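Local coordinates for protein BolA (PDB 3TR3) that is of unknown function but belongs to the BolA/IbaG family and is probably a stress-induced protein taking part in cellular processes, at residues 72-75 and 76-80; 43-46 and 47-51; 56-59 and 60-64. All coordinates share one frame; numbering follows the deposited sequence.

Contact 1: 72-75 and 76-80; sequences KTYT and PDEYE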
loop_
_atom_site.group_PDB
_atom_site.type_symbol
_atom_site.label_atom_id
_atom_site.label_comp_id
_atom_site.label_asym_id
_atom_site.label_seq_id
_atom_site.Cartn_x
_atom_site.Cartn_y
_atom_site.Cartn_z
ATOM N N LYS B 72 -7.637 3.231 -8.895
ATOM C CA LYS B 72 -7.795 4.654 -8.607
ATOM C C LYS B 72 -6.439 5.328 -8.757
ATOM O O LYS B 72 -5.466 4.905 -8.135
ATOM C CB LYS B 72 -8.368 4.936 -7.234
ATOM C CG LYS B 72 -9.772 4.439 -7.027
ATOM C CD LYS B 72 -10.161 4.500 -5.527
ATOM C CE LYS B 72 -11.597 4.035 -5.319
ATOM N NZ LYS B 72 -11.945 3.979 -3.881
ATOM N N THR B 73 -6.397 6.372 -9.595
ATOM C CA THR B 73 -5.152 7.052 -9.971
ATOM C C THR B 73 -5.157 8.503 -9.528
ATOM O O THR B 73 -6.035 9.255 -9.907
ATOM C CB THR B 73 -4.925 6.977 -11.506
ATOM O OG1 THR B 73 -6.131 7.327 -12.199
ATOM C CG2 THR B 73 -4.489 5.545 -11.912
ATOM N N TYR B 74 -4.186 8.897 -8.711
ATOM C CA TYR B 74 -4.154 10.251 -8.184
ATOM C C TYR B 74 -2.803 10.884 -8.445
ATOM O O TYR B 74 -1.786 10.204 -8.512
ATOM C CB TYR B 74 -4.402 10.288 -6.657
ATOM C CG TYR B 74 -5.738 9.720 -6.202
ATOM C CD1 TYR B 74 -6.904 10.476 -6.258
ATOM C CD2 TYR B 74 -5.826 8.422 -5.704
ATOM C CE1 TYR B 74 -8.122 9.952 -5.863
ATOM C CE2 TYR B 74 -7.029 7.893 -5.295
ATOM C CZ TYR B 74 -8.179 8.648 -5.375
ATOM O OH TYR B 74 -9.376 8.091 -4.946
ATOM N N THR B 75 -2.792 12.202 -8.577
ATOM C CA THR B 75 -1.545 12.899 -8.399
ATOM C C THR B 75 -1.307 12.993 -6.904
ATOM O O THR B 75 -2.248 12.978 -6.114
ATOM C CB THR B 75 -1.567 14.341 -8.975
ATOM O OG1 THR B 75 -2.565 15.131 -8.309
ATOM C CG2 THR B 75 -1.792 14.326 -10.486
ATOM N N PRO B 76 -0.045 13.119 -6.516
ATOM C CA PRO B 76 0.278 13.390 -5.117
ATOM C C PRO B 76 -0.547 14.531 -4.538
ATOM O O PRO B 76 -1.029 14.389 -3.409
ATOM C CB PRO B 76 1.763 13.740 -5.159
ATOM C CG PRO B 76 2.299 13.047 -6.400
ATOM C CD PRO B 76 1.153 12.923 -7.362
ATOM N N ASP B 77 -0.745 15.618 -5.280
ATOM C CA ASP B 77 -1.586 16.724 -4.797
ATOM C C ASP B 77 -3.078 16.383 -4.641
ATOM O O ASP B 77 -3.682 16.802 -3.683
ATOM C CB ASP B 77 -1.454 17.974 -5.679
ATOM C CG ASP B 77 -0.096 18.629 -5.574
ATOM O OD1 ASP B 77 0.655 18.347 -4.613
ATOM O OD2 ASP B 77 0.208 19.443 -6.476
ATOM N N GLU B 78 -3.679 15.667 -5.587
ATOM C CA GLU B 78 -5.067 15.293 -5.422
ATOM C C GLU B 78 -5.174 14.478 -4.136
ATOM O O GLU B 78 -6.178 14.580 -3.418
ATOM C CB GLU B 78 -5.619 14.488 -6.610
ATOM C CG GLU B 78 -5.747 15.267 -7.914
ATOM C CD GLU B 78 -6.018 14.378 -9.128
ATOM O OE1 GLU B 78 -5.897 13.146 -8.975
ATOM O OE2 GLU B 78 -6.348 14.911 -10.226
ATOM N N TYR B 79 -4.147 13.671 -3.843
ATOM C CA TYR B 79 -4.215 12.815 -2.672
ATOM C C TYR B 79 -4.048 13.592 -1.343
ATOM O O TYR B 79 -4.900 13.457 -0.466
ATOM C CB TYR B 79 -3.279 11.602 -2.763
ATOM C CG TYR B 79 -3.568 10.563 -1.690
ATOM C CD1 TYR B 79 -2.765 10.460 -0.555
ATOM C CD2 TYR B 79 -4.669 9.703 -1.794
ATOM C CE1 TYR B 79 -3.035 9.500 0.443
ATOM C CE2 TYR B 79 -4.960 8.749 -0.795
ATOM C CZ TYR B 79 -4.127 8.647 0.318
ATOM O OH TYR B 79 -4.382 7.706 1.312
ATOM N N GLU B 80 -3.001 14.410 -1.203
ATOM C CA GLU B 80 -2.813 15.230 0.007
ATOM C C GLU B 80 -3.958 16.216 0.305
ATOM O O GLU B 80 -4.143 16.601 1.458
ATOM C CB GLU B 80 -1.530 16.068 -0.049
ATOM C CG GLU B 80 -0.294 15.409 -0.631
ATOM C CD GLU B 80 0.661 16.452 -1.256
ATOM O OE1 GLU B 80 0.391 17.677 -1.111
ATOM O OE2 GLU B 80 1.666 16.054 -1.901
#
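T75 joins strand 72-74 to helix 76-80, and the chain turns sharply as it passes: the short axes of the two make an angle of 102° between their N-to-C directions and pass 7.8 Å apart at the nearest. The first helical turn is closed by the backbone bond from Y79 N to T75 O, 3.0 Å long. P76 follows directly, with phi/psi values that belong to the helix. T75 is the N-cap. Its OG1 lies between the backbone N and the carbonyl carbon (chi1 61°), which aims it at the start of the helix, where it accepts from E78 N over 3.0 Å. E78 returns the bond: its extended chain runs back so that OE1 accepts from T75 N at 3.3 Å. This donor approaches from above the carboxylate plane, 60° out of it. The two reciprocal bonds form a capping box. OE1 also passes Y74 CA at 3.5 Å, and the Y74 ring stands nearly perpendicular to the carboxylate. Y74 CB and Y79 CB are 4.3 Å apart, and the two rings lie oblique to each other. The same OE1 of E78 also forms a salt bridge with R50 NH1. Helix 76-80 thus directly follows strand 68-74, an outermost strand within this chain, with Y74 and Y79 resting on L38 of strand 32-38 and T75 on R50 of helix 47-57.

Contact 2: 43-46 and 47-51; sequences EGQT and ALTRH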
loop_
_atom_site.group_PDB
_atom_site.type_symbol
_atom_site.label_atom_id
_atom_site.label_comp_id
_atom_site.label_asym_id
_atom_site.label_seq_id
_atom_site.Cartn_x
_atom_site.Cartn_y
_atom_site.Cartn_z
ATOM N N GLU B 43 -0.771 14.381 -13.849
ATOM C CA GLU B 43 -1.234 15.775 -13.911
ATOM C C GLU B 43 -1.670 16.147 -15.323
ATOM O O GLU B 43 -0.887 16.021 -16.288
ATOM C CB GLU B 43 -0.179 16.744 -13.384
ATOM C CG GLU B 43 -0.678 18.155 -13.225
ATOM C CD GLU B 43 -1.747 18.306 -12.150
ATOM O OE1 GLU B 43 -1.461 17.997 -10.943
ATOM O OE2 GLU B 43 -2.871 18.744 -12.521
ATOM N N GLY B 44 -2.932 16.548 -15.467
ATOM C CA GLY B 44 -3.435 17.020 -16.766
ATOM C C GLY B 44 -3.885 15.887 -17.674
ATOM O O GLY B 44 -4.233 16.116 -18.826
ATOM N N GLN B 45 -3.896 14.652 -17.172
ATOM C CA GLN B 45 -4.243 13.518 -18.022
ATOM C C GLN B 45 -5.638 13.046 -17.636
ATOM O O GLN B 45 -6.014 13.060 -16.481
ATOM C CB GLN B 45 -3.209 12.388 -17.890
ATOM C CG GLN B 45 -1.774 12.809 -18.132
ATOM C CD GLN B 45 -1.575 13.425 -19.534
ATOM O OE1 GLN B 45 -2.236 13.018 -20.495
ATOM N NE2 GLN B 45 -0.678 14.424 -19.644
ATOM N N THR B 46 -6.415 12.612 -18.602
ATOM C CA THR B 46 -7.720 12.092 -18.278
ATOM C C THR B 46 -7.630 10.764 -17.483
ATOM O O THR B 46 -6.589 10.068 -17.493
ATOM C CB THR B 46 -8.505 11.835 -19.557
ATOM O OG1 THR B 46 -7.925 10.719 -20.259
ATOM C CG2 THR B 46 -8.501 13.091 -20.435
ATOM N N ALA B 47 -8.726 10.405 -16.813
ATOM C CA ALA B 47 -8.774 9.149 -16.051
ATOM C C ALA B 47 -8.401 7.970 -16.958
ATOM O O ALA B 47 -7.639 7.075 -16.565
ATOM C CB ALA B 47 -10.166 8.930 -15.453
ATOM N N LEU B 48 -8.924 7.981 -18.180
ATOM C CA LEU B 48 -8.640 6.917 -19.130
ATOM C C LEU B 48 -7.147 6.806 -19.448
ATOM O O LEU B 48 -6.583 5.719 -19.440
ATOM C CB LEU B 48 -9.422 7.144 -20.423
ATOM C CG LEU B 48 -9.051 6.119 -21.496
ATOM C CD1 LEU B 48 -9.446 4.690 -21.040
ATOM C CD2 LEU B 48 -9.676 6.470 -22.812
ATOM N N THR B 49 -6.506 7.935 -19.714
ATOM C CA THR B 49 -5.066 7.959 -19.924
ATOM C C THR B 49 -4.282 7.498 -18.702
ATOM O O THR B 49 -3.300 6.766 -18.836
ATOM C CB THR B 49 -4.592 9.369 -20.272
ATOM O OG1 THR B 49 -5.172 9.734 -21.520
ATOM C CG2 THR B 49 -3.077 9.420 -20.362
ATOM N N ARG B 50 -4.689 7.961 -17.520
ATOM C CA ARG B 50 -3.970 7.620 -16.291
ATOM C C ARG B 50 -3.964 6.101 -16.160
ATOM O O ARG B 50 -2.916 5.485 -15.958
ATOM C CB ARG B 50 -4.617 8.254 -15.071
ATOM C CG ARG B 50 -4.431 9.747 -14.929
ATOM C CD ARG B 50 -5.403 10.303 -13.894
ATOM N NE ARG B 50 -5.238 11.737 -13.771
ATOM C CZ ARG B 50 -5.322 12.435 -12.638
ATOM N NH1 ARG B 50 -5.555 11.796 -11.487
ATOM N NH2 ARG B 50 -5.152 13.777 -12.659
ATOM N N HIS B 51 -5.134 5.504 -16.367
ATOM C CA HIS B 51 -5.291 4.047 -16.288
ATOM C C HIS B 51 -4.470 3.328 -17.342
ATOM O O HIS B 51 -3.859 2.314 -17.049
ATOM C CB HIS B 51 -6.769 3.627 -16.378
ATOM C CG HIS B 51 -7.599 4.037 -15.195
ATOM N ND1 HIS B 51 -8.816 3.454 -14.904
ATOM C CD2 HIS B 51 -7.394 4.976 -14.233
ATOM C CE1 HIS B 51 -9.319 4.016 -13.821
ATOM N NE2 HIS B 51 -8.489 4.956 -13.408
HETATM O O HOH W 1 -4.630 12.716 -21.436
#
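T46 turns OG1 between its backbone N and carbonyl carbon (chi1 70°), toward the start of helix 47-57, while T49 carries OG1 anti to its carbonyl carbon (chi1 -65°) and directs CG2 at Q45. T46 is thereby the N-cap: its OG1 accepts from T49 N at 3.2 Å, through a nearly straight N-H contact. One residue further on, R50 N donates to T46 O at 2.8 Å, the backbone bond that completes the first turn. The Q45 chain, bent at chi2, crosses T49 obliquely, and Q45 OE1 comes within 3.7 Å of T49 CG2. A water joins the polar ends: it donates to Q45 OE1 over 2.6 Å and is hydrogen-bonded to T49 OG1 at 3.0 Å. Its bond from T46 N, 3.4 Å long, is weak. R50 reaches back along the loop with its chain extended from CG to NE, and its CG passes T46 O at 3.4 Å. R50 NE then donates to Q45 O over 3.1 Å from above the carbonyl plane, the oxygen sitting near the edge of the guanidinium but tilted from its plane. The chemistry is that of a cap at the surface: the T46 hydroxyl takes the T49 amide, while the water bridges two side chains. The guanidinium is shared among two carbonyls, Q45 O and T73 O, and the carboxylate of E78, so R50 links the loop to strand 68-74 and helix 76-80, and E78 would probably offset part of its charge.

Contact 3: 56-59 and 60-64; sequences NALG and SHMQS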
loop_
_atom_site.group_PDB
_atom_site.type_symbol
_atom_site.label_atom_id
_atom_site.label_comp_id
_atom_site.label_asym_id
_atom_site.label_seq_id
_atom_site.Cartn_x
_atom_site.Cartn_y
_atom_site.Cartn_z
ATOM N N ASN B 56 -0.073 -0.171 -19.196
ATOM C CA ASN B 56 1.068 -0.269 -20.090
ATOM C C ASN B 56 2.377 -0.540 -19.329
ATOM O O ASN B 56 3.201 -1.341 -19.765
ATOM C CB ASN B 56 1.154 0.996 -20.961
ATOM C CG ASN B 56 2.292 0.946 -21.959
ATOM O OD1 ASN B 56 3.408 1.375 -21.643
ATOM N ND2 ASN B 56 2.021 0.430 -23.169
ATOM N N ALA B 57 2.557 0.152 -18.201
ATOM C CA ALA B 57 3.623 -0.132 -17.253
ATOM C C ALA B 57 3.651 -1.601 -16.770
ATOM O O ALA B 57 4.706 -2.090 -16.420
ATOM C CB ALA B 57 3.530 0.822 -16.044
ATOM N N LEU B 58 2.508 -2.296 -16.729
ATOM C CA LEU B 58 2.475 -3.687 -16.252
ATOM C C LEU B 58 2.829 -4.660 -17.361
ATOM O O LEU B 58 3.033 -5.861 -17.116
ATOM C CB LEU B 58 1.112 -4.045 -15.647
ATOM C CG LEU B 58 0.799 -3.524 -14.246
ATOM C CD1 LEU B 58 -0.681 -3.522 -13.989
ATOM C CD2 LEU B 58 1.520 -4.341 -13.162
ATOM N N GLY B 59 2.900 -4.131 -18.589
ATOM C CA GLY B 59 3.359 -4.865 -19.746
ATOM C C GLY B 59 2.700 -6.207 -19.931
ATOM O O GLY B 59 1.475 -6.297 -19.987
ATOM N N SER B 60 3.514 -7.254 -19.996
ATOM C CA SER B 60 3.017 -8.593 -20.248
ATOM C C SER B 60 2.292 -9.206 -19.034
ATOM O O SER B 60 1.505 -10.135 -19.193
ATOM C CB SER B 60 4.168 -9.493 -20.709
ATOM O OG SER B 60 5.043 -9.776 -19.642
ATOM N N HIS B 61 2.575 -8.689 -17.832
ATOM C CA HIS B 61 1.885 -9.121 -16.634
ATOM C C HIS B 61 0.390 -8.849 -16.788
ATOM O O HIS B 61 -0.465 -9.685 -16.415
ATOM C CB HIS B 61 2.449 -8.411 -15.393
ATOM C CG HIS B 61 3.886 -8.733 -15.123
ATOM N ND1 HIS B 61 4.341 -10.024 -14.928
ATOM C CD2 HIS B 61 4.982 -7.933 -15.046
ATOM C CE1 HIS B 61 5.646 -10.004 -14.727
ATOM N NE2 HIS B 61 6.059 -8.745 -14.802
HETATM N N MSE B 62 0.086 -7.686 -17.359
HETATM C CA MSE B 62 -1.293 -7.296 -17.590
HETATM C C MSE B 62 -1.926 -8.146 -18.673
HETATM O O MSE B 62 -3.133 -8.403 -18.679
HETATM C CB MSE B 62 -1.383 -5.815 -17.978
HETATM C CG MSE B 62 -2.791 -5.214 -17.804
HETATM SE SE MSE B 62 -3.649 -5.470 -15.976
HETATM C CE MSE B 62 -5.254 -6.489 -16.423
ATOM N N GLN B 63 -1.111 -8.595 -19.602
ATOM C CA GLN B 63 -1.663 -9.252 -20.756
ATOM C C GLN B 63 -1.996 -10.673 -20.410
ATOM O O GLN B 63 -3.053 -11.170 -20.785
ATOM C CB GLN B 63 -0.668 -9.166 -21.920
ATOM C CG GLN B 63 -0.892 -10.165 -23.019
ATOM C CD GLN B 63 0.185 -10.094 -24.105
ATOM O OE1 GLN B 63 1.370 -9.872 -23.807
ATOM N NE2 GLN B 63 -0.226 -10.293 -25.377
ATOM N N SER B 64 -1.090 -11.312 -19.674
ATOM C CA SER B 64 -1.133 -12.756 -19.404
ATOM C C SER B 64 -1.394 -13.203 -17.941
ATOM O O SER B 64 -1.967 -14.257 -17.725
ATOM C CB SER B 64 0.176 -13.397 -19.883
ATOM O OG SER B 64 0.185 -13.445 -21.298
#
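L58 meets M62, a selenomethionine here, four residues along the chain: L58 CB and M62 CB lie 3.8 Å apart, and M62 SE passes L58 CD1 at 4.1 Å. The M62 chain starts with CG anti to the backbone N (chi1 -162°), and its bends at chi2 and chi3 carry SE across the leucine, nearing only CD1. The first shell also includes carbonyls. L58 O lies 3.1 Å from H61 CB and accepts two weak backbone bonds, from H61 N at 3.0 Å and from M62 N at 3.5 Å. G59 O is likewise shared, weakly, by M62 N at 3.3 Å and Q63 N at 3.5 Å. Donors three and four residues ahead thus share each carbonyl, and all four bonds are weak. The bond from S64 N to S60 O, 2.9 Å, follows within 60-64. G59 has a positive phi (50°), which favours glycine, where helix 47-57 gives way to helix 59-65. A wider, pi-type turn follows at 61-64. Further out, the H61 ring stacks on W13 of helix 7-17 and its ND1 is hydrogen-bonded to D65, which fixes its rotation. L58 packs on W13 and I14 of that helix, and both L58 and M62 touch L69 of strand 68-74. The arrangement is a helix-to-helix junction with a glycine of positive phi, lying against a three-stranded sheet, in keeping with the helix-strand-strand-helix-helix-strand order of BolA proteins, which resembles the type II KH fold and is followed here by the short helix 76-80.

Overall arrangement
Contacts 1 and 2 are both N-caps by threonine, and they touch: E78 OE1 and R50 NH1 form a salt bridge 2.9 Å long, so helix 76-80 and helix 47-57 are tied at their starts. They differ in burial. Contact 1 is partly buried, its cap completed by a carboxylate; contact 2 is a surface contact, with a water beside its cap. Contact 3 is also largely at the surface, yet L58 is buried, and its weak backbone bonds lie where one helix passes into the next, without the side-chain cap that contacts 1 and 2 have. It shares helix 47-57 with contact 2 and lies across the chain's centre from contact 1, about 23 Å away between centres.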